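Local coordinates for conserved hypothetical exported protein (Bacteroides fragilis, PDB 4JJA) that probably acts as an exo-beta-N-acetylmuramidase on peptidoglycan, at residues I139-N144 with L366-N371. Residues are numbered along the deposited sequence; the frame is centred on the assembly and turned at random.
Sequences ILDRPN and LLYQDN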
# COMPACT_ATOMS: atom_id res chain seq x y z
N ILE A 139 8.48 11.20 9.98
CA ILE A 139 8.38 10.04 9.10
C ILE A 139 9.80 9.56 8.78
O ILE A 139 10.64 10.32 8.25
CB ILE A 139 7.63 10.37 7.79
CG1 ILE A 139 6.22 10.91 8.13
CG2 ILE A 139 7.64 9.11 6.85
CD1 ILE A 139 5.43 11.36 6.94
N LEU A 140 10.08 8.31 9.14
CA LEU A 140 11.36 7.66 8.82
C LEU A 140 11.11 6.96 7.51
O LEU A 140 10.43 5.91 7.48
CB LEU A 140 11.76 6.72 9.97
CG LEU A 140 11.92 7.40 11.32
CD1 LEU A 140 12.26 6.33 12.36
CD2 LEU A 140 12.92 8.57 11.30
N ASP A 141 11.52 7.56 6.40
CA ASP A 141 10.98 7.10 5.12
C ASP A 141 11.54 5.75 4.74
O ASP A 141 12.69 5.40 5.10
CB ASP A 141 11.23 8.13 4.02
CG ASP A 141 10.10 8.31 3.04
OD1 ASP A 141 8.96 7.91 3.32
OD2 ASP A 141 10.40 8.98 1.99
N ARG A 142 10.74 4.98 4.02
CA ARG A 142 11.14 3.73 3.40
C ARG A 142 10.78 3.80 1.93
O ARG A 142 9.87 4.52 1.54
CB ARG A 142 10.50 2.51 4.06
CG ARG A 142 10.98 2.29 5.49
CD ARG A 142 10.39 1.04 6.11
NE ARG A 142 10.84 0.96 7.52
CZ ARG A 142 11.70 0.09 8.01
NH1 ARG A 142 12.18 -0.90 7.26
NH2 ARG A 142 12.05 0.19 9.28
N PRO A 143 11.48 3.04 1.11
CA PRO A 143 11.17 3.04 -0.31
C PRO A 143 9.77 2.58 -0.65
O PRO A 143 9.17 1.82 0.10
CB PRO A 143 12.20 2.05 -0.92
CG PRO A 143 13.34 2.14 -0.00
CD PRO A 143 12.70 2.25 1.37
N ASN A 144 9.28 3.07 -1.79
CA ASN A 144 8.09 2.51 -2.41
C ASN A 144 8.58 1.49 -3.43
O ASN A 144 9.24 1.88 -4.39
CB ASN A 144 7.30 3.64 -3.08
CG ASN A 144 6.04 3.16 -3.77
OD1 ASN A 144 5.85 1.95 -3.96
ND2 ASN A 144 5.22 4.13 -4.20
N LEU A 366 8.07 15.67 -4.09
CA LEU A 366 9.02 14.59 -4.21
C LEU A 366 10.26 14.90 -3.41
O LEU A 366 10.69 16.04 -3.29
CB LEU A 366 9.40 14.27 -5.65
CG LEU A 366 8.23 13.86 -6.55
CD1 LEU A 366 8.67 13.58 -7.98
CD2 LEU A 366 7.38 12.68 -5.95
N LEU A 367 10.83 13.87 -2.81
CA LEU A 367 12.03 13.95 -2.01
C LEU A 367 13.22 13.29 -2.66
O LEU A 367 14.35 13.33 -2.14
CB LEU A 367 11.78 13.32 -0.65
CG LEU A 367 10.82 14.06 0.28
CD1 LEU A 367 10.43 13.17 1.45
CD2 LEU A 367 11.40 15.41 0.70
N TYR A 368 12.98 12.65 -3.80
CA TYR A 368 13.99 11.87 -4.49
C TYR A 368 13.88 12.17 -5.96
O TYR A 368 12.84 12.60 -6.43
CB TYR A 368 13.75 10.34 -4.28
CG TYR A 368 13.51 10.03 -2.81
CD1 TYR A 368 14.56 9.98 -1.93
CD2 TYR A 368 12.26 9.77 -2.32
CE1 TYR A 368 14.34 9.72 -0.58
CE2 TYR A 368 12.04 9.53 -0.99
CZ TYR A 368 13.08 9.48 -0.12
OH TYR A 368 12.91 9.23 1.22
N GLN A 369 14.96 11.89 -6.68
CA GLN A 369 14.98 12.08 -8.11
C GLN A 369 13.80 11.42 -8.78
O GLN A 369 13.53 10.25 -8.55
CB GLN A 369 16.28 11.48 -8.67
CG GLN A 369 16.57 11.66 -10.14
CD GLN A 369 17.75 10.86 -10.51
OE1 GLN A 369 18.90 11.28 -10.25
NE2 GLN A 369 17.53 9.71 -11.05
N ASP A 370 13.12 12.19 -9.63
CA ASP A 370 11.94 11.72 -10.32
C ASP A 370 12.32 10.71 -11.39
O ASP A 370 13.50 10.55 -11.75
CB ASP A 370 11.18 12.93 -10.89
CG ASP A 370 9.73 12.70 -11.16
OD1 ASP A 370 9.18 11.60 -10.96
OD2 ASP A 370 9.09 13.70 -11.56
N ASN A 371 11.31 10.02 -11.89
CA ASN A 371 11.54 9.15 -13.03
C ASN A 371 10.68 9.58 -14.16
O ASN A 371 11.09 10.59 -14.79
CB ASN A 371 11.38 7.69 -12.67
CG ASN A 371 11.70 6.75 -13.80
OD1 ASN A 371 12.55 7.06 -14.66
ND2 ASN A 371 11.10 5.58 -13.80
OXT ASN A 371 9.66 8.96 -14.46
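The ring of Tyr368 meets the carboxylate of Asp141 at its edge, in plane, and carries Leu367 CB over one face, 3.8 Å above the plane and near the ring margin. The two flat groups are nearly coplanar, 18° apart, and the side chains reach toward each other from the two segments. Tyr368 OH donates a hydrogen bond of 2.6 Å to Asp141 OD2. The acceptor, Asp141 OD2, receives it on its anti lone pair, turned away from OD1. The ring edge follows the hydroxyl in, with Tyr368 CE2 3.4 Å from Asp141 OD2. Asp141 CB also touches the hydroxyl, 3.4 Å from Tyr368 OH. The tyrosine can reach across because a chi1 of -48° turns its CG away from the carbonyl carbon. Leu367 adds a loose contact, its CD1 4.2 Å from Asp141 OD2.

The carboxylate is buried but well satisfied. OD2 also bonds Thr175 OG1, and OD1 bonds the backbone N of Gly177, at the start of helix 176-185. Together with the tyrosine these bonds fix the rotation of the carboxylate. Tyr368 OH is gripped a second time by Cys202 N, just past strand 197-200.

Asp141 directly follows strand 136-140 of the six-stranded parallel sheet. Tyr368 belongs to the C-terminal tail after helix 352-362. The bond thus pins the end of the chain to the C-terminal end of strand 136-140, where loops gather in the Rossmann-like alpha/beta fold of the NamZ N-terminal region.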